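PDB 5IZD: D-glyceraldehyde dehydrogenase (NADP(+)) from Thermoplasma acidophilum, which oxidises D-glyceraldehyde to glycerate with NADP+ in the non-phosphorylated Entner-Doudoroff pathway, working as a homotetramer built as a dimer of dimers. Local coordinates for residues K18-Y23 with G32-A37; I132-V137 with L470-V475; G325-T330 with N359-L364. All blocks are in the same frame, centred on the assembly; numbering follows the deposited sequence.

Contact 1: residues K18-Y23 with G32-A37; sequences KTVDKY and GRFEAA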
loop_
_atom_site.group_PDB
_atom_site.type_symbol
_atom_site.label_atom_id
_atom_site.label_comp_id
_atom_site.label_asym_id
_atom_site.label_seq_id
_atom_site.Cartn_x
_atom_site.Cartn_y
_atom_site.Cartn_z
ATOM N N LYS A 18 -20.080 45.423 7.073
ATOM C CA LYS A 18 -18.811 46.032 6.667
ATOM C C LYS A 18 -18.165 45.297 5.504
ATOM O O LYS A 18 -18.358 44.069 5.326
ATOM C CB LYS A 18 -17.847 46.144 7.856
ATOM C CG LYS A 18 -18.106 47.372 8.737
ATOM C CD LYS A 18 -17.604 47.182 10.168
ATOM C CE LYS A 18 -18.142 48.298 11.080
ATOM N NZ LYS A 18 -17.669 48.012 12.481
ATOM N N THR A 19 -17.415 46.060 4.705
ATOM C CA THR A 19 -16.670 45.529 3.556
ATOM C C THR A 19 -15.244 46.073 3.472
ATOM O O THR A 19 -14.949 47.080 4.082
ATOM C CB THR A 19 -17.363 45.892 2.239
ATOM O OG1 THR A 19 -17.375 47.303 2.107
ATOM C CG2 THR A 19 -18.791 45.385 2.224
ATOM N N VAL A 20 -14.403 45.423 2.668
ATOM C CA VAL A 20 -13.006 45.770 2.502
ATOM C C VAL A 20 -12.707 45.926 1.007
ATOM O O VAL A 20 -13.209 45.147 0.182
ATOM C CB VAL A 20 -12.126 44.633 3.053
ATOM C CG1 VAL A 20 -10.643 44.977 2.977
ATOM C CG2 VAL A 20 -12.516 44.287 4.492
ATOM N N ASP A 21 -11.911 46.942 0.656
ATOM C CA ASP A 21 -11.555 47.154 -0.737
ATOM C C ASP A 21 -10.509 46.158 -1.258
ATOM O O ASP A 21 -9.585 45.803 -0.561
ATOM C CB ASP A 21 -11.013 48.586 -0.945
ATOM C CG ASP A 21 -12.057 49.642 -0.719
ATOM O OD1 ASP A 21 -13.264 49.313 -0.826
ATOM O OD2 ASP A 21 -11.678 50.817 -0.471
ATOM N N LYS A 22 -10.663 45.790 -2.522
ATOM C CA LYS A 22 -9.654 45.052 -3.297
ATOM C C LYS A 22 -9.034 45.990 -4.338
ATOM O O LYS A 22 -9.767 46.614 -5.126
ATOM C CB LYS A 22 -10.322 43.869 -4.000
ATOM C CG LYS A 22 -9.598 43.307 -5.224
ATOM C CD LYS A 22 -8.310 42.690 -4.838
ATOM C CE LYS A 22 -7.578 42.242 -6.091
ATOM N NZ LYS A 22 -6.133 41.974 -5.765
ATOM N N TYR A 23 -7.713 46.093 -4.313
ATOM C CA TYR A 23 -6.876 46.823 -5.278
ATOM C C TYR A 23 -6.349 46.001 -6.431
ATOM O O TYR A 23 -5.937 44.812 -6.244
ATOM C CB TYR A 23 -5.650 47.411 -4.555
ATOM C CG TYR A 23 -6.033 48.563 -3.675
ATOM C CD1 TYR A 23 -6.552 48.363 -2.397
ATOM C CD2 TYR A 23 -5.947 49.877 -4.160
ATOM C CE1 TYR A 23 -6.952 49.466 -1.603
ATOM C CE2 TYR A 23 -6.301 50.944 -3.375
ATOM C CZ TYR A 23 -6.793 50.709 -2.102
ATOM O OH TYR A 23 -7.184 51.778 -1.369
ATOM N N GLY A 32 -12.932 46.273 -6.600
ATOM C CA GLY A 32 -13.942 45.395 -6.027
ATOM C C GLY A 32 -13.978 45.523 -4.522
ATOM O O GLY A 32 -13.222 46.300 -3.947
ATOM N N ARG A 33 -14.859 44.755 -3.893
ATOM C CA ARG A 33 -15.004 44.716 -2.449
ATOM C C ARG A 33 -15.423 43.325 -2.050
ATOM O O ARG A 33 -15.978 42.577 -2.841
ATOM C CB ARG A 33 -16.095 45.697 -1.969
ATOM C CG ARG A 33 -15.633 47.136 -1.785
ATOM C CD ARG A 33 -16.797 48.137 -1.921
ATOM N NE ARG A 33 -17.405 47.955 -3.245
ATOM C CZ ARG A 33 -16.895 48.392 -4.409
ATOM N NH1 ARG A 33 -15.786 49.159 -4.473
ATOM N NH2 ARG A 33 -17.529 48.094 -5.545
ATOM N N PHE A 34 -15.175 42.999 -0.799
ATOM C CA PHE A 34 -15.680 41.767 -0.221
ATOM C C PHE A 34 -16.221 42.009 1.168
ATOM O O PHE A 34 -15.847 42.979 1.835
ATOM C CB PHE A 34 -14.591 40.683 -0.221
ATOM C CG PHE A 34 -13.323 41.042 0.507
ATOM C CD1 PHE A 34 -12.277 41.717 -0.137
ATOM C CD2 PHE A 34 -13.136 40.665 1.831
ATOM C CE1 PHE A 34 -11.066 41.997 0.542
ATOM C CE2 PHE A 34 -11.918 40.919 2.502
ATOM C CZ PHE A 34 -10.884 41.567 1.855
ATOM N N GLU A 35 -17.098 41.119 1.594
ATOM C CA GLU A 35 -17.672 41.229 2.938
ATOM C C GLU A 35 -16.648 40.907 4.050
ATOM O O GLU A 35 -15.843 39.955 3.933
ATOM C CB GLU A 35 -18.910 40.333 3.057
ATOM C CG GLU A 35 -19.985 40.682 2.040
ATOM C CD GLU A 35 -20.664 42.019 2.368
ATOM O OE1 GLU A 35 -21.100 42.185 3.547
ATOM O OE2 GLU A 35 -20.734 42.878 1.471
ATOM N N ALA A 36 -16.637 41.742 5.090
ATOM C CA ALA A 36 -15.852 41.445 6.319
ATOM C C ALA A 36 -16.622 40.574 7.294
ATOM O O ALA A 36 -17.341 41.066 8.125
ATOM C CB ALA A 36 -15.387 42.736 7.000
ATOM N N ALA A 37 -16.502 39.269 7.191
ATOM C CA ALA A 37 -17.252 38.395 8.104
ATOM C C ALA A 37 -16.982 38.700 9.610
ATOM O O ALA A 37 -15.859 38.956 9.995
ATOM C CB ALA A 37 -16.916 36.923 7.817
#

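Contact 2: residues I132-V137 with L470-V475; sequences IFQYKV and LKNIYV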
loop_
_atom_site.group_PDB
_atom_site.type_symbol
_atom_site.label_atom_id
_atom_site.label_comp_id
_atom_site.label_asym_id
_atom_site.label_seq_id
_atom_site.Cartn_x
_atom_site.Cartn_y
_atom_site.Cartn_z
ATOM N N ILE A 132 -8.352 -6.959 13.863
ATOM C CA ILE A 132 -8.306 -5.513 14.060
ATOM C C ILE A 132 -8.688 -4.833 12.728
ATOM O O ILE A 132 -8.000 -4.973 11.735
ATOM C CB ILE A 132 -6.927 -5.104 14.580
ATOM C CG1 ILE A 132 -6.655 -5.792 15.908
ATOM C CG2 ILE A 132 -6.848 -3.572 14.761
ATOM C CD1 ILE A 132 -5.226 -5.610 16.375
ATOM N N PHE A 133 -9.820 -4.151 12.710
ATOM C CA PHE A 133 -10.305 -3.492 11.508
ATOM C C PHE A 133 -9.833 -2.045 11.558
ATOM O O PHE A 133 -10.073 -1.307 12.539
ATOM C CB PHE A 133 -11.820 -3.611 11.407
ATOM C CG PHE A 133 -12.292 -5.015 11.317
ATOM C CD1 PHE A 133 -12.229 -5.702 10.122
ATOM C CD2 PHE A 133 -12.678 -5.722 12.461
ATOM C CE1 PHE A 133 -12.585 -7.050 10.054
ATOM C CE2 PHE A 133 -13.091 -7.040 12.382
ATOM C CZ PHE A 133 -13.038 -7.711 11.167
ATOM N N GLN A 134 -9.165 -1.601 10.507
ATOM C CA GLN A 134 -8.757 -0.190 10.468
ATOM C C GLN A 134 -9.513 0.560 9.408
ATOM O O GLN A 134 -9.290 0.341 8.262
ATOM C CB GLN A 134 -7.256 -0.125 10.286
ATOM C CG GLN A 134 -6.566 -0.810 11.452
ATOM C CD GLN A 134 -5.092 -0.881 11.321
ATOM O OE1 GLN A 134 -4.558 -1.206 10.262
ATOM N NE2 GLN A 134 -4.399 -0.583 12.401
ATOM N N TYR A 135 -10.413 1.448 9.812
ATOM C CA TYR A 135 -11.245 2.201 8.873
ATOM C C TYR A 135 -10.611 3.565 8.630
ATOM O O TYR A 135 -9.959 4.092 9.509
ATOM C CB TYR A 135 -12.647 2.461 9.444
ATOM C CG TYR A 135 -13.591 1.307 9.443
ATOM C CD1 TYR A 135 -13.146 0.002 9.436
ATOM C CD2 TYR A 135 -14.973 1.518 9.465
ATOM C CE1 TYR A 135 -14.028 -1.041 9.457
ATOM C CE2 TYR A 135 -15.857 0.446 9.482
ATOM C CZ TYR A 135 -15.366 -0.831 9.482
ATOM O OH TYR A 135 -16.147 -1.948 9.507
ATOM N N LYS A 136 -10.842 4.131 7.465
ATOM C CA LYS A 136 -10.398 5.473 7.150
ATOM C C LYS A 136 -11.665 6.307 7.033
ATOM O O LYS A 136 -12.541 5.958 6.235
ATOM C CB LYS A 136 -9.593 5.448 5.878
ATOM C CG LYS A 136 -8.139 5.203 6.182
ATOM C CD LYS A 136 -7.273 5.134 4.964
ATOM C CE LYS A 136 -5.942 4.606 5.432
ATOM N NZ LYS A 136 -5.006 4.457 4.305
ATOM N N VAL A 137 -11.789 7.336 7.888
ATOM C CA VAL A 137 -13.012 8.125 8.013
ATOM C C VAL A 137 -12.653 9.634 7.946
ATOM O O VAL A 137 -11.548 10.012 8.295
ATOM C CB VAL A 137 -13.751 7.852 9.327
ATOM C CG1 VAL A 137 -14.225 6.432 9.394
ATOM C CG2 VAL A 137 -12.902 8.168 10.541
ATOM N N LEU A 470 -7.539 7.334 10.466
ATOM C CA LEU A 470 -7.549 5.900 10.641
ATOM C C LEU A 470 -8.073 5.637 12.046
ATOM O O LEU A 470 -7.665 6.279 12.951
ATOM C CB LEU A 470 -6.143 5.358 10.486
ATOM C CG LEU A 470 -5.880 3.894 10.129
ATOM C CD1 LEU A 470 -6.635 3.358 8.955
ATOM C CD2 LEU A 470 -4.411 3.589 9.951
ATOM N N LYS A 471 -8.994 4.711 12.219
ATOM C CA LYS A 471 -9.527 4.356 13.563
ATOM C C LYS A 471 -9.554 2.830 13.604
ATOM O O LYS A 471 -9.735 2.220 12.552
ATOM C CB LYS A 471 -10.941 4.945 13.746
ATOM C CG LYS A 471 -12.014 4.227 12.996
ATOM C CD LYS A 471 -13.318 4.954 12.874
ATOM C CE LYS A 471 -13.978 5.405 14.158
ATOM N NZ LYS A 471 -14.530 4.313 15.014
ATOM N N ASN A 472 -9.402 2.225 14.787
ATOM C CA ASN A 472 -9.312 0.762 14.924
ATOM C C ASN A 472 -10.514 0.209 15.663
ATOM O O ASN A 472 -11.010 0.804 16.630
ATOM C CB ASN A 472 -8.064 0.285 15.714
ATOM C CG ASN A 472 -6.780 1.027 15.340
ATOM O OD1 ASN A 472 -5.908 0.502 14.623
ATOM N ND2 ASN A 472 -6.658 2.270 15.836
ATOM N N ILE A 473 -10.919 -0.967 15.234
ATOM C CA ILE A 473 -11.911 -1.717 15.933
ATOM C C ILE A 473 -11.332 -3.131 16.175
ATOM O O ILE A 473 -11.064 -3.854 15.232
ATOM C CB ILE A 473 -13.236 -1.774 15.160
ATOM C CG1 ILE A 473 -13.710 -0.349 14.793
ATOM C CG2 ILE A 473 -14.281 -2.466 15.999
ATOM C CD1 ILE A 473 -13.253 0.148 13.434
ATOM N N TYR A 474 -11.195 -3.481 17.447
ATOM C CA TYR A 474 -10.607 -4.721 17.906
ATOM C C TYR A 474 -11.808 -5.588 18.217
ATOM O O TYR A 474 -12.622 -5.227 19.070
ATOM C CB TYR A 474 -9.811 -4.477 19.186
ATOM C CG TYR A 474 -8.423 -3.847 19.034
ATOM C CD1 TYR A 474 -8.263 -2.509 18.715
ATOM C CD2 TYR A 474 -7.267 -4.624 19.246
ATOM C CE1 TYR A 474 -7.015 -1.934 18.573
ATOM C CE2 TYR A 474 -5.994 -4.063 19.157
ATOM C CZ TYR A 474 -5.875 -2.716 18.792
ATOM O OH TYR A 474 -4.612 -2.213 18.733
ATOM N N VAL A 475 -11.974 -6.708 17.533
ATOM C CA VAL A 475 -13.142 -7.532 17.788
ATOM C C VAL A 475 -12.680 -8.904 18.244
ATOM O O VAL A 475 -11.786 -9.459 17.632
ATOM C CB VAL A 475 -14.024 -7.695 16.533
ATOM C CG1 VAL A 475 -15.233 -8.570 16.872
ATOM C CG2 VAL A 475 -14.551 -6.349 16.026
#

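Contact 3: residues G325-T330 with N359-L364; sequences GALQAT and NGYFFL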
loop_
_atom_site.group_PDB
_atom_site.type_symbol
_atom_site.label_atom_id
_atom_site.label_comp_id
_atom_site.label_asym_id
_atom_site.label_seq_id
_atom_site.Cartn_x
_atom_site.Cartn_y
_atom_site.Cartn_z
ATOM N N GLY A 325 2.320 46.692 -0.273
ATOM C CA GLY A 325 3.243 46.228 0.767
ATOM C C GLY A 325 4.315 45.229 0.247
ATOM O O GLY A 325 5.441 45.260 0.686
ATOM N N ALA A 326 3.970 44.372 -0.698
ATOM C CA ALA A 326 4.964 43.461 -1.373
ATOM C C ALA A 326 5.973 44.289 -2.154
ATOM O O ALA A 326 7.161 44.010 -2.130
ATOM C CB ALA A 326 4.263 42.506 -2.321
ATOM N N LEU A 327 5.505 45.362 -2.816
ATOM C CA LEU A 327 6.423 46.267 -3.512
ATOM C C LEU A 327 7.413 46.946 -2.563
ATOM O O LEU A 327 8.631 46.997 -2.868
ATOM C CB LEU A 327 5.649 47.339 -4.319
ATOM C CG LEU A 327 6.447 48.453 -4.972
ATOM C CD1 LEU A 327 7.503 47.816 -5.886
ATOM C CD2 LEU A 327 5.542 49.495 -5.702
ATOM N N GLN A 328 6.901 47.519 -1.459
ATOM C CA GLN A 328 7.752 48.126 -0.462
ATOM C C GLN A 328 8.759 47.094 0.106
ATOM O O GLN A 328 9.895 47.419 0.314
ATOM C CB GLN A 328 6.940 48.697 0.707
ATOM C CG GLN A 328 7.786 49.527 1.681
ATOM C CD GLN A 328 7.030 50.050 2.909
ATOM O OE1 GLN A 328 6.255 50.977 2.807
ATOM N NE2 GLN A 328 7.287 49.471 4.079
ATOM N N ALA A 329 8.291 45.888 0.416
ATOM C CA ALA A 329 9.148 44.876 1.023
ATOM C C ALA A 329 10.294 44.484 0.043
ATOM O O ALA A 329 11.428 44.394 0.427
ATOM C CB ALA A 329 8.315 43.671 1.486
ATOM N N THR A 330 9.969 44.310 -1.228
ATOM C CA THR A 330 10.943 44.017 -2.239
ATOM C C THR A 330 11.998 45.119 -2.345
ATOM O O THR A 330 13.190 44.796 -2.422
ATOM C CB THR A 330 10.250 43.744 -3.580
ATOM O OG1 THR A 330 9.237 42.760 -3.412
ATOM C CG2 THR A 330 11.223 43.306 -4.624
ATOM N N ASN A 359 0.964 53.358 -11.614
ATOM C CA ASN A 359 0.527 53.149 -10.247
ATOM C C ASN A 359 0.409 51.703 -9.845
ATOM O O ASN A 359 0.004 51.425 -8.736
ATOM C CB ASN A 359 -0.816 53.908 -10.054
ATOM C CG ASN A 359 -0.646 55.376 -10.185
ATOM O OD1 ASN A 359 -1.392 56.052 -10.903
ATOM N ND2 ASN A 359 0.314 55.904 -9.490
ATOM N N GLY A 360 0.748 50.784 -10.748
ATOM C CA GLY A 360 0.767 49.362 -10.446
ATOM C C GLY A 360 2.046 48.985 -9.699
ATOM O O GLY A 360 2.916 49.788 -9.559
ATOM N N TYR A 361 2.067 47.797 -9.149
ATOM C CA TYR A 361 3.180 47.320 -8.278
ATOM C C TYR A 361 4.196 46.446 -8.989
ATOM O O TYR A 361 4.536 45.348 -8.546
ATOM C CB TYR A 361 2.631 46.598 -7.040
ATOM C CG TYR A 361 1.383 47.264 -6.466
ATOM C CD1 TYR A 361 1.370 48.594 -6.104
ATOM C CD2 TYR A 361 0.235 46.532 -6.288
ATOM C CE1 TYR A 361 0.226 49.191 -5.570
ATOM C CE2 TYR A 361 -0.920 47.114 -5.785
ATOM C CZ TYR A 361 -0.927 48.415 -5.415
ATOM O OH TYR A 361 -2.130 48.918 -4.930
ATOM N N PHE A 362 4.746 46.986 -10.059
ATOM C CA PHE A 362 5.705 46.298 -10.902
ATOM C C PHE A 362 7.085 46.449 -10.312
ATOM O O PHE A 362 7.407 47.457 -9.708
ATOM C CB PHE A 362 5.674 46.886 -12.312
ATOM C CG PHE A 362 4.391 46.622 -13.037
ATOM C CD1 PHE A 362 4.193 45.410 -13.707
ATOM C CD2 PHE A 362 3.344 47.552 -13.009
ATOM C CE1 PHE A 362 3.007 45.147 -14.364
ATOM C CE2 PHE A 362 2.144 47.263 -13.659
ATOM C CZ PHE A 362 1.986 46.061 -14.359
ATOM N N PHE A 363 7.921 45.419 -10.483
ATOM C CA PHE A 363 9.324 45.494 -10.103
ATOM C C PHE A 363 10.155 44.753 -11.179
ATOM O O PHE A 363 9.754 43.705 -11.655
ATOM C CB PHE A 363 9.545 44.870 -8.716
ATOM C CG PHE A 363 10.777 45.354 -8.038
ATOM C CD1 PHE A 363 10.749 46.526 -7.283
ATOM C CD2 PHE A 363 11.974 44.725 -8.220
ATOM C CE1 PHE A 363 11.878 47.031 -6.684
ATOM C CE2 PHE A 363 13.131 45.222 -7.616
ATOM C CZ PHE A 363 13.073 46.386 -6.849
ATOM N N LEU A 364 11.301 45.305 -11.545
ATOM C CA LEU A 364 12.138 44.697 -12.569
ATOM C C LEU A 364 12.811 43.412 -12.120
ATOM O O LEU A 364 13.165 43.278 -10.938
ATOM C CB LEU A 364 13.241 45.678 -13.010
ATOM C CG LEU A 364 12.817 46.968 -13.761
ATOM C CD1 LEU A 364 13.979 47.937 -13.883
ATOM C CD2 LEU A 364 12.326 46.560 -15.152
#

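Contact 1: residues K18-Y23 with G32-A37
The backbone N of A36 donates to K18 O at 2.9 Å, one of four hydrogen bonds that join K18-K22 to G32-A36 as a beta hairpin near the N terminus. V20 and F34 form a hydrogen-bonded antiparallel pair with bonds in both directions, and K22 N reaches G32 O at 3.0 Å. T19 opposite E35 and D21 opposite R33 are the non-hydrogen-bonded pairs; here F34 O, already bound to V20 N, also meets T19 CA at 3.2 Å.

V20 and F34 share one face of the hairpin. With CG of F34 set between its backbone N and carbonyl carbon (chi1 58°), the ring swings across to the other strand. V20 CB then sits over the ring face as a CH-pi contact, 3.8 Å from the centroid and displaced toward CZ, while V20 CG2 packs beside A36 CB. F34 also touches S175, an NADP+-site residue by similarity, and its side chain lies about 6 Å from the bound cofactor. On this face too K22 NZ is held by the carbonyls of D176 and E89.

On the D21 and R33 face, the two side chains run alongside each other, but D21 OD1 meets the aliphatic R33 CG, at 3.4 Å, and stays 4.4 Å from R33 NH1, too far for a salt bridge. The guanidinium is instead paired with D2, on the neighbouring strand 2-7. E35, bent at chi2, curls back over T19: OE1 accepts from S14 N, and OE2 rests 3.3 Å from T19 CG2.

Contact 2: residues I132-V137 with L470-V475
With Q134 CG anti to its carbonyl carbon (chi1 -61°) and N472 CG likewise (chi1 -43°), the two amides leave their strands on the same face and lie side by side. Q134 NE2 donates to N472 OD1 at 2.9 Å; the acceptor lies in the plane of the Q134 amide although the two amide planes are 55° apart. N472 ND2 is taken by the carbonyls of Y446 and G431 of the second subunit, which fixes the flip of this amide.

Farther along that face I132 lies flat against Y474. Its CG1 is over the ring, 4.0 Å from the centroid, and CD1 comes to 3.3 Å from Y474 CE2, a tight fit. The Y474 hydroxyl bonds to A442 N of the second subunit. Cutting Y474 back to an alanine would probably open a gap beside I132 CG1 and CD1 and leave that A442 amide without its mate.

The other face carries F133, Y135, K471 and I473. I473 CD1 covers a face of the Y135 ring, 4.2 Å from its centroid, whereas V475 CG2 meets F133 edge-on, 4.0 Å from CE2. The K471 chain passes V137 at about a right angle, its CD 3.9 Å from V137 CG1, before NZ reaches S425 O and I428 O of the second subunit. The F133 ring meets that of F133 of the third subunit, their planes steeply inclined.

Paired backbone bonds, among them F133 N to I473 O at 2.8 Å, make strands 130-145 and 468-476 antiparallel neighbours. Residues N472-V475 pair in parallel with a strand of the second subunit, the continuous intersubunit sheet built by the oligomerisation arm of aldehyde dehydrogenases.

Contact 3: residues G325-T330 with N359-L364
T330 and L327, one helical turn apart, take hold of F363 in two ways. T330 CG2 stands over the centre of the ring, 3.9 Å from the centroid and 8° off the normal, a CH-pi contact made by a methyl group. L327 CD1 instead meets the rim, near the ring plane and 3.8 Å from F363 CD1, and it also lies 3.8 Å from F362 O. The other branch of the leucine, CD2, rests 4.1 Å from Y361 CA, at the edge of the tyrosine ring, and the two CB atoms of L327 and Y361 are equally close. No hydrogen bond links the segments; the join is apolar.

Helix 324-339 here packs against the irregular loop that leads from strand 343-346 to strand 366-369, the antiparallel pair at one margin of the seven-stranded sheet of the catalytic domain. The T330 side chain is about 5 Å from that of I382, an NADP+-site residue by similarity.

What aims the methyl of T330 is its hydroxyl. OG1 bonds back to A326 O at 2.7 Å, and T330 N reaches the same oxygen at 3.0 Å from the opposite face of the carbonyl plane, so one acceptor serves both groups. With OG1 beside the backbone N, anti to the carbonyl carbon (chi1 -52°), CG2 is left anti to the backbone N, facing the ring. F363 is flanked further along the helix by S331 and V334, and T330 by L321 and A384. Y361 is anchored through its backbone to P25 and L321. F362 points its CB away from the helix and packs on P320.

From the N terminus, contact 1 closes first, a short hairpin loop of eight residues whose strands 19-23 and 30-35 lie beside the cofactor domain. Contact 2 opens at 132-137 and closes only at 470-475, drawing the C-terminal strand back over more than 330 residues to complete the oligomerisation sheet. Contact 3 is nested within that long loop, closing a 28-residue excursion of the catalytic domain. Contacts 1 and 3 follow in series yet touch in space: Y23 CB lies 3.8 Å from Y361 OH. Contact 2 stands apart, its centre about 52 Å from that of contact 3, across the centre of the chain.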